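Side-chain contacts in DNA-entry nuclease (Competence-specific nuclease) (Streptococcus agalactiae ILRI112, PDB 4QGO), which probably cleaves DNA without sequence specificity, as a nuclease of the beta-beta-alpha (His-Me finger) class linked to virulence: residues Thr73-Gln78 with Ala163-Lys168; Ile114-Ala119 with Trp125-Ser130; Ser7-Gln12 with Phe27-Gly32. The protein carries 1 engineered substitution. All blocks are in the same frame, centred on the assembly; numbering follows the deposited sequence.

Overall arrangement
Contacts 1 and 2 are neighbours on the same side of the chain's centre, with centres about 14 Å apart. They meet at the carbonyl of A117. R75 NH1 lies 3.0 Å from A117 O, and Q76 N lies 2.9 Å from the same A117 O; both are probable hydrogen bonds. The same arginine thus serves both contacts. Both involve the probable beta-beta-alpha core: contact 1 at the end of its helix, contact 2 between its strands. Contact 2 also carries a sulfate, probably from the crystallisation liquor. Contact 3 is on the opposite side, at an outer strand of the large antiparallel sheet, about 31 Å from contact 1 and 28 Å from contact 2, centre to centre.

Contact 1. Residues Thr73-Gln78 with Ala163-Lys168; sequences TIRQYQ and AVDQNK
R75 and V164 are where the two backbones come nearest, with their CA atoms 7.7 Å apart. Residues 73-78 form an irregular loop after strand 66-70. Residues 163-168 end the helix 153-165 in a Schellman motif. N167, at positive phi, is its C-prime residue; K168 N bonds to A163 O and N167 N to V164 O. This helix comes after strands 108-112 and 135-139 and the short helix 140-144, and is probably the helix of the beta-beta-alpha core.

The contact is centred on the D165 carboxylate. R75 grips it side-on with two nitrogens, one to each oxygen, in a salt bridge. R75 NE is 2.8 Å from D165 OD1, and this bond is bent. R75 NH2 is 2.9 Å from D165 OD2 and is nearly straight at 174°; it uses the syn lone pair. The guanidinium and carboxylate planes are 22° apart, so the groups meet edge to edge and nearly coplanar. The R75 chain bends at chi2 (80°). This lays CD against V164 CG1 at 3.9 Å. NH1 turns instead to the carbonyl of A117.

Y77, from the same loop as R75, meets D165 from the opposite direction. Its CE1 lies over the rim of one guanidinium face. The two-pronged grip, with Y77 CE1 over that rim, should limit rotation of the arginine. D165 OD1 takes a second bond, from Y77 OH at 2.7 Å. R75 NE and Y77 OH reach that oxygen from opposite faces of the carboxylate plane.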
loop_
_atom_site.group_PDB
_atom_site.type_symbol
_atom_site.label_atom_id
_atom_site.label_comp_id
_atom_site.label_asym_id
_atom_site.label_seq_id
_atom_site.Cartn_x
_atom_site.Cartn_y
_atom_site.Cartn_z
ATOM N N THR A 73 -3.077 18.245 11.409
ATOM C CA THR A 73 -3.912 17.978 12.582
ATOM C C THR A 73 -3.996 16.500 12.962
ATOM O O THR A 73 -4.357 16.179 14.094
ATOM C CB THR A 73 -5.353 18.545 12.457
ATOM O OG1 THR A 73 -6.101 17.781 11.497
ATOM C CG2 THR A 73 -5.333 20.023 12.057
ATOM N N ILE A 74 -3.684 15.596 12.033
ATOM C CA ILE A 74 -3.715 14.168 12.352
ATOM C C ILE A 74 -2.369 13.469 12.163
ATOM O O ILE A 74 -2.232 12.283 12.455
ATOM C CB ILE A 74 -4.840 13.408 11.605
ATOM C CG1 ILE A 74 -4.625 13.427 10.089
ATOM C CG2 ILE A 74 -6.197 13.995 11.965
ATOM C CD1 ILE A 74 -5.587 12.502 9.346
ATOM N N ARG A 75 -1.378 14.224 11.695
ATOM C CA ARG A 75 -0.007 13.768 11.591
ATOM C C ARG A 75 0.522 13.354 12.960
ATOM O O ARG A 75 0.296 14.045 13.960
ATOM C CB ARG A 75 0.838 14.906 11.012
ATOM C CG ARG A 75 2.314 14.609 10.858
ATOM C CD ARG A 75 2.656 13.798 9.611
ATOM N NE ARG A 75 4.102 13.869 9.398
ATOM C CZ ARG A 75 4.996 13.071 9.975
ATOM N NH1 ARG A 75 4.614 12.080 10.774
ATOM N NH2 ARG A 75 6.290 13.268 9.738
ATOM N N GLN A 76 1.213 12.221 13.004
ATOM C CA GLN A 76 1.753 11.695 14.251
ATOM C C GLN A 76 3.272 11.596 14.179
ATOM O O GLN A 76 3.820 10.728 13.491
ATOM C CB GLN A 76 1.120 10.335 14.552
ATOM C CG GLN A 76 1.697 9.595 15.755
ATOM C CD GLN A 76 1.497 10.317 17.075
ATOM O OE1 GLN A 76 2.121 11.344 17.340
ATOM N NE2 GLN A 76 0.634 9.767 17.921
ATOM N N TYR A 77 3.948 12.492 14.900
ATOM C CA TYR A 77 5.410 12.541 14.914
ATOM C C TYR A 77 5.975 11.642 16.000
ATOM O O TYR A 77 7.141 11.247 15.936
ATOM C CB TYR A 77 5.891 13.983 15.132
ATOM C CG TYR A 77 5.526 14.923 14.009
ATOM C CD1 TYR A 77 6.166 14.839 12.780
ATOM C CD2 TYR A 77 4.551 15.894 14.183
ATOM C CE1 TYR A 77 5.839 15.707 11.740
ATOM C CE2 TYR A 77 4.215 16.759 13.160
ATOM C CZ TYR A 77 4.865 16.660 11.942
ATOM O OH TYR A 77 4.521 17.522 10.919
ATOM N N GLN A 78 5.143 11.302 16.983
ATOM C CA GLN A 78 5.626 10.571 18.154
ATOM C C GLN A 78 5.548 9.078 17.941
ATOM O O GLN A 78 4.891 8.597 17.015
ATOM C CB GLN A 78 4.822 10.943 19.398
ATOM C CG GLN A 78 4.735 12.425 19.657
ATOM C CD GLN A 78 4.282 12.729 21.067
ATOM O OE1 GLN A 78 3.107 13.007 21.310
ATOM N NE2 GLN A 78 5.216 12.668 22.012
ATOM N N ALA A 163 5.163 16.127 2.229
ATOM C CA ALA A 163 4.176 17.110 1.796
ATOM C C ALA A 163 3.372 17.649 2.976
ATOM O O ALA A 163 3.196 18.868 3.129
ATOM C CB ALA A 163 3.252 16.491 0.748
ATOM N N VAL A 164 2.867 16.747 3.810
ATOM C CA VAL A 164 2.116 17.164 4.988
ATOM C C VAL A 164 3.000 18.029 5.887
ATOM O O VAL A 164 2.525 19.010 6.477
ATOM C CB VAL A 164 1.570 15.945 5.776
ATOM C CG1 VAL A 164 1.076 16.361 7.158
ATOM C CG2 VAL A 164 0.454 15.265 4.988
ATOM N N ASP A 165 4.288 17.701 5.949
ATOM C CA ASP A 165 5.211 18.425 6.822
ATOM C C ASP A 165 5.526 19.820 6.276
ATOM O O ASP A 165 6.067 20.671 6.994
ATOM C CB ASP A 165 6.469 17.589 7.068
ATOM C CG ASP A 165 6.200 16.407 7.991
ATOM O OD1 ASP A 165 5.108 16.381 8.594
ATOM O OD2 ASP A 165 7.069 15.516 8.127
ATOM N N GLN A 166 5.201 20.030 5.005
ATOM C CA GLN A 166 5.307 21.340 4.366
ATOM C C GLN A 166 3.958 22.051 4.386
ATOM O O GLN A 166 3.729 22.978 3.609
ATOM C CB GLN A 166 5.791 21.200 2.923
ATOM C CG GLN A 166 7.224 20.725 2.773
ATOM C CD GLN A 166 7.589 20.451 1.331
ATOM O OE1 GLN A 166 6.722 20.160 0.504
ATOM N NE2 GLN A 166 8.876 20.543 1.017
ATOM N N ASN A 167 3.068 21.592 5.263
ATOM C CA ASN A 167 1.745 22.193 5.458
ATOM C C ASN A 167 0.777 22.004 4.291
ATOM O O ASN A 167 -0.123 22.813 4.081
ATOM C CB ASN A 167 1.865 23.678 5.820
ATOM C CG ASN A 167 2.697 23.902 7.059
ATOM O OD1 ASN A 167 2.504 23.236 8.071
ATOM N ND2 ASN A 167 3.637 24.838 6.985
ATOM N N LYS A 168 0.957 20.925 3.542
ATOM C CA LYS A 168 0.034 20.612 2.458
ATOM C C LYS A 168 -1.122 19.746 2.960
ATOM O O LYS A 168 -0.993 19.018 3.947
ATOM C CB LYS A 168 0.757 19.920 1.309
ATOM C CG LYS A 168 1.883 20.770 0.740
ATOM C CD LYS A 168 2.425 20.185 -0.540
ATOM C CE LYS A 168 3.674 20.937 -0.979
ATOM N NZ LYS A 168 3.408 22.401 -1.131
#

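Contact 2. Residues Ile114-Ala119 with Trp125-Ser130; sequences IAYALA and WDASVS. With SO4 (sulfate ion), chain E.
Y116 and A127 join the first turn of the short helix 116-119 to the loop that follows it. Both segments belong to the connection between strands 108-112 and 135-139, the two paired strands of the probable beta-beta-alpha core. A115 is the N-cap residue of the helix. The backbones are nearest at Y116 and A127, where the CA atoms are 5.9 Å apart.

Y116 leaves the helix with CG anti to its backbone N (chi1 180°). One edge of its ring then runs along A127. Y116 CD1 is 3.6 Å from A127 CB and 3.3 Å from A127 O, which lies near the ring plane. A127 O also accepts a hydrogen bond from R80 NH2, and R80 makes a cation-pi contact with Y116. At the far end of the ring, Y116 OH donates to sulfate O2 at 2.8 Å. The sulfate is also hydrogen-bonded to the backbone N of R81.

W125 fills the other half of the contact. A127 CA lies 3.6 Å above one face of the indole, toward the rim. The six-membered ring points CH2 at I114 O, 3.6 Å away and in the ring plane. A119 O approaches obliquely, 3.4 Å from W125 CE3. The methyl of A119 sits 3.8 Å from W125 CZ3. The indole NE1 turns away to N55 OD1.

The loop keeps its own shape. D126 OD1 accepts from S128 N in an Asx turn, and also from S128 OG. S128 OG in turn accepts from S130 N in an ST turn.

The contact combines apolar packing with aromatic carbons set against backbone carbonyls. The pairs Y116 CD1 with A127 O and W125 CH2 with I114 O probably add a weak electrostatic attraction, while the stronger polar groups bind within the loop or to outside partners.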
loop_
_atom_site.group_PDB
_atom_site.type_symbol
_atom_site.label_atom_id
_atom_site.label_comp_id
_atom_site.label_asym_id
_atom_site.label_seq_id
_atom_site.Cartn_x
_atom_site.Cartn_y
_atom_site.Cartn_z
ATOM N N ILE A 114 -2.877 2.589 5.666
ATOM C CA ILE A 114 -2.645 3.983 6.045
ATOM C C ILE A 114 -1.635 4.016 7.191
ATOM O O ILE A 114 -1.899 3.500 8.273
ATOM C CB ILE A 114 -3.949 4.677 6.495
ATOM C CG1 ILE A 114 -5.064 4.493 5.455
ATOM C CG2 ILE A 114 -3.692 6.153 6.738
ATOM C CD1 ILE A 114 -4.800 5.185 4.130
ATOM N N ALA A 115 -0.476 4.620 6.930
ATOM C CA ALA A 115 0.640 4.651 7.878
ATOM C C ALA A 115 0.350 5.375 9.189
ATOM O O ALA A 115 -0.333 6.398 9.222
ATOM C CB ALA A 115 1.879 5.256 7.209
ATOM N N TYR A 116 0.906 4.827 10.263
ATOM C CA TYR A 116 0.792 5.401 11.588
ATOM C C TYR A 116 1.238 6.858 11.602
ATOM O O TYR A 116 0.566 7.714 12.175
ATOM C CB TYR A 116 1.632 4.583 12.585
ATOM C CG TYR A 116 1.569 5.118 13.999
ATOM C CD1 TYR A 116 0.451 4.901 14.787
ATOM C CD2 TYR A 116 2.618 5.861 14.533
ATOM C CE1 TYR A 116 0.374 5.395 16.074
ATOM C CE2 TYR A 116 2.552 6.347 15.825
ATOM C CZ TYR A 116 1.422 6.116 16.583
ATOM O OH TYR A 116 1.334 6.601 17.870
ATOM N N ALA A 117 2.370 7.149 10.972
ATOM C CA ALA A 117 2.891 8.513 11.000
ATOM C C ALA A 117 1.952 9.503 10.310
ATOM O O ALA A 117 1.947 10.688 10.623
ATOM C CB ALA A 117 4.274 8.568 10.371
ATOM N N LEU A 118 1.156 9.017 9.364
ATOM C CA LEU A 118 0.300 9.909 8.589
ATOM C C LEU A 118 -1.013 10.245 9.284
ATOM O O LEU A 118 -1.527 11.352 9.136
ATOM C CB LEU A 118 0.026 9.337 7.192
ATOM C CG LEU A 118 1.260 9.124 6.325
ATOM C CD1 LEU A 118 0.861 8.474 5.001
ATOM C CD2 LEU A 118 1.982 10.445 6.079
ATOM N N ALA A 119 -1.545 9.306 10.065
ATOM C CA ALA A 119 -2.892 9.486 10.580
ATOM C C ALA A 119 -3.060 9.062 12.030
ATOM O O ALA A 119 -4.185 9.011 12.540
ATOM C CB ALA A 119 -3.840 8.742 9.714
ATOM N N TRP A 125 -9.472 6.605 15.958
ATOM C CA TRP A 125 -9.027 5.609 14.991
ATOM C C TRP A 125 -8.047 4.602 15.571
ATOM O O TRP A 125 -7.129 4.959 16.317
ATOM C CB TRP A 125 -8.400 6.321 13.792
ATOM C CG TRP A 125 -7.972 5.422 12.677
ATOM C CD1 TRP A 125 -8.769 4.604 11.930
ATOM C CD2 TRP A 125 -6.647 5.285 12.154
ATOM N NE1 TRP A 125 -8.014 3.946 10.984
ATOM C CE2 TRP A 125 -6.710 4.353 11.096
ATOM C CE3 TRP A 125 -5.417 5.866 12.472
ATOM C CZ2 TRP A 125 -5.584 3.979 10.360
ATOM C CZ3 TRP A 125 -4.301 5.502 11.740
ATOM C CH2 TRP A 125 -4.391 4.554 10.699
ATOM N N ASP A 126 -8.232 3.336 15.212
ATOM C CA ASP A 126 -7.307 2.300 15.636
ATOM C C ASP A 126 -6.031 2.401 14.794
ATOM O O ASP A 126 -5.973 1.933 13.655
ATOM C CB ASP A 126 -7.976 0.924 15.526
ATOM C CG ASP A 126 -7.072 -0.211 15.956
ATOM O OD1 ASP A 126 -5.926 0.052 16.377
ATOM O OD2 ASP A 126 -7.516 -1.374 15.872
ATOM N N ALA A 127 -5.009 3.034 15.367
ATOM C CA ALA A 127 -3.751 3.258 14.669
ATOM C C ALA A 127 -2.741 2.152 14.965
ATOM O O ALA A 127 -1.564 2.272 14.626
ATOM C CB ALA A 127 -3.172 4.623 15.049
ATOM N N SER A 128 -3.211 1.076 15.588
ATOM C CA SER A 128 -2.328 -0.017 15.994
ATOM C C SER A 128 -1.947 -0.959 14.860
ATOM O O SER A 128 -2.531 -0.935 13.774
ATOM C CB SER A 128 -2.968 -0.832 17.119
ATOM O OG SER A 128 -3.973 -1.691 16.607
ATOM N N VAL A 129 -0.977 -1.826 15.140
ATOM C CA VAL A 129 -0.510 -2.802 14.167
ATOM C C VAL A 129 -1.487 -3.962 14.022
ATOM O O VAL A 129 -1.266 -4.878 13.236
ATOM C CB VAL A 129 0.883 -3.353 14.553
ATOM C CG1 VAL A 129 1.925 -2.248 14.473
ATOM C CG2 VAL A 129 0.847 -3.952 15.956
ATOM N N SER A 130 -2.582 -3.925 14.774
ATOM C CA SER A 130 -3.552 -5.002 14.690
ATOM C C SER A 130 -4.949 -4.509 14.326
ATOM O O SER A 130 -5.935 -5.182 14.611
ATOM C CB SER A 130 -3.599 -5.784 16.002
ATOM O OG SER A 130 -3.951 -4.937 17.078
HETATM S S SO4 E . -0.806 5.439 20.694
HETATM O O1 SO4 E . -0.296 4.071 20.685
HETATM O O2 SO4 E . -0.942 5.917 19.318
HETATM O O3 SO4 E . -2.111 5.470 21.349
HETATM O O4 SO4 E . 0.123 6.293 21.429
#

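Contact 3. Residues Ser7-Gln12 with Phe27-Gly32; sequences SVDTSQ and FQYVNG
D9 and Y29 make the direct polar link of this surface contact. Y29 OH donates to D9 OD2 at 2.6 Å. The hydroxyl sits above the carboxylate plane, 44° out of it, and the ring and carboxylate planes are nearly perpendicular. D9 holds its CG between the backbone N and the carbonyl carbon (chi1 63°), which turns the carboxylate to the tyrosine hydroxyl.

A water lies within hydrogen-bonding distance of D9 OD2, at 2.8 Å, and of G32 O, also at 2.8 Å. It probably bridges them, though more acceptors lie in its reach than it has protons.

The apolar part is a CH-pi contact. T10 CG2 lies over one face of the Y29 ring, 4.0 Å from its centroid. Y34 meets Y29 edge-to-face, and its hydroxyl bonds to D9 O.

D9 and T10 are the middle residues of a type I turn from V8 to S11, and S11 N-caps the helix 12-22. The contact joins the turn before that helix to strand 27-30, one of the two outermost strands of the large sheet. The bond from Y29 OH, probably with a second from the water, is consistent with a charged D9 carboxylate.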
loop_
_atom_site.group_PDB
_atom_site.type_symbol
_atom_site.label_atom_id
_atom_site.label_comp_id
_atom_site.label_asym_id
_atom_site.label_seq_id
_atom_site.Cartn_x
_atom_site.Cartn_y
_atom_site.Cartn_z
ATOM N N SER A 7 3.503 -13.805 -8.942
ATOM C CA SER A 7 4.257 -13.069 -7.922
ATOM C C SER A 7 5.646 -12.681 -8.412
ATOM O O SER A 7 6.556 -12.454 -7.616
ATOM C CB SER A 7 4.363 -13.866 -6.619
ATOM O OG SER A 7 5.074 -15.076 -6.832
ATOM N N VAL A 8 5.805 -12.619 -9.731
ATOM C CA VAL A 8 6.988 -12.021 -10.333
ATOM C C VAL A 8 6.494 -10.716 -10.943
ATOM O O VAL A 8 5.614 -10.722 -11.813
ATOM C CB VAL A 8 7.617 -12.925 -11.409
ATOM C CG1 VAL A 8 8.749 -12.196 -12.143
ATOM C CG2 VAL A 8 8.115 -14.225 -10.776
ATOM N N ASP A 9 7.050 -9.606 -10.472
ATOM C CA ASP A 9 6.443 -8.298 -10.719
ATOM C C ASP A 9 6.393 -7.865 -12.182
ATOM O O ASP A 9 5.532 -7.068 -12.568
ATOM C CB ASP A 9 7.065 -7.219 -9.818
ATOM C CG ASP A 9 8.542 -6.995 -10.069
ATOM O OD1 ASP A 9 9.206 -7.816 -10.736
ATOM O OD2 ASP A 9 9.056 -5.979 -9.551
ATOM N N THR A 10 7.289 -8.418 -12.995
ATOM C CA THR A 10 7.404 -8.024 -14.395
ATOM C C THR A 10 6.685 -8.982 -15.335
ATOM O O THR A 10 6.640 -8.749 -16.548
ATOM C CB THR A 10 8.885 -7.929 -14.819
ATOM O OG1 THR A 10 9.546 -9.157 -14.495
ATOM C CG2 THR A 10 9.584 -6.778 -14.114
ATOM N N SER A 11 6.130 -10.065 -14.797
ATOM C CA SER A 11 5.555 -11.098 -15.658
ATOM C C SER A 11 4.276 -10.652 -16.360
ATOM O O SER A 11 3.591 -9.729 -15.915
ATOM C CB SER A 11 5.267 -12.371 -14.866
ATOM O OG SER A 11 4.127 -12.189 -14.043
ATOM N N GLN A 12 3.967 -11.324 -17.467
ATOM C CA GLN A 12 2.719 -11.093 -18.178
ATOM C C GLN A 12 1.538 -11.370 -17.258
ATOM O O GLN A 12 0.566 -10.615 -17.235
ATOM C CB GLN A 12 2.635 -11.993 -19.416
ATOM C CG GLN A 12 1.385 -11.779 -20.244
ATOM C CD GLN A 12 1.323 -10.391 -20.845
ATOM O OE1 GLN A 12 2.160 -10.023 -21.668
ATOM N NE2 GLN A 12 0.333 -9.608 -20.428
ATOM N N PHE A 27 -0.419 1.611 -17.933
ATOM C CA PHE A 27 0.559 1.461 -16.870
ATOM C C PHE A 27 1.930 1.197 -17.442
ATOM O O PHE A 27 2.069 0.709 -18.567
ATOM C CB PHE A 27 0.157 0.381 -15.867
ATOM C CG PHE A 27 -0.091 -0.968 -16.467
ATOM C CD1 PHE A 27 0.955 -1.839 -16.720
ATOM C CD2 PHE A 27 -1.379 -1.379 -16.755
ATOM C CE1 PHE A 27 0.722 -3.091 -17.264
ATOM C CE2 PHE A 27 -1.618 -2.624 -17.297
ATOM C CZ PHE A 27 -0.566 -3.485 -17.553
ATOM N N GLN A 28 2.950 1.559 -16.676
ATOM C CA GLN A 28 4.310 1.214 -17.058
ATOM C C GLN A 28 5.137 0.907 -15.826
ATOM O O GLN A 28 4.919 1.481 -14.764
ATOM C CB GLN A 28 4.955 2.335 -17.867
ATOM C CG GLN A 28 5.051 3.655 -17.130
ATOM C CD GLN A 28 5.574 4.768 -18.009
ATOM O OE1 GLN A 28 4.830 5.666 -18.402
ATOM N NE2 GLN A 28 6.852 4.715 -18.326
ATOM N N TYR A 29 6.080 -0.013 -15.987
ATOM C CA TYR A 29 6.977 -0.400 -14.910
ATOM C C TYR A 29 8.139 0.569 -14.873
ATOM O O TYR A 29 8.829 0.767 -15.869
ATOM C CB TYR A 29 7.489 -1.808 -15.164
ATOM C CG TYR A 29 8.268 -2.433 -14.031
ATOM C CD1 TYR A 29 7.617 -3.165 -13.051
ATOM C CD2 TYR A 29 9.653 -2.315 -13.959
ATOM C CE1 TYR A 29 8.318 -3.767 -12.024
ATOM C CE2 TYR A 29 10.371 -2.924 -12.926
ATOM C CZ TYR A 29 9.687 -3.644 -11.970
ATOM O OH TYR A 29 10.383 -4.256 -10.947
ATOM N N VAL A 30 8.344 1.192 -13.722
ATOM C CA VAL A 30 9.448 2.111 -13.565
ATOM C C VAL A 30 9.901 2.098 -12.117
ATOM O O VAL A 30 9.082 2.179 -11.200
ATOM C CB VAL A 30 9.079 3.532 -14.059
ATOM C CG1 VAL A 30 7.833 4.030 -13.370
ATOM C CG2 VAL A 30 10.230 4.502 -13.872
ATOM N N ASN A 31 11.209 1.998 -11.907
ATOM C CA ASN A 31 11.769 2.042 -10.558
ATOM C C ASN A 31 11.165 0.986 -9.640
ATOM O O ASN A 31 10.953 1.253 -8.460
ATOM C CB ASN A 31 11.539 3.417 -9.915
ATOM C CG ASN A 31 12.198 4.549 -10.674
ATOM O OD1 ASN A 31 11.525 5.469 -11.145
ATOM N ND2 ASN A 31 13.521 4.513 -10.760
ATOM N N GLY A 32 10.837 -0.184 -10.181
ATOM C CA GLY A 32 10.353 -1.273 -9.352
ATOM C C GLY A 32 8.856 -1.276 -9.099
ATOM O O GLY A 32 8.340 -2.196 -8.474
HETATM O O HOH W 1 9.326 -4.502 -7.246
#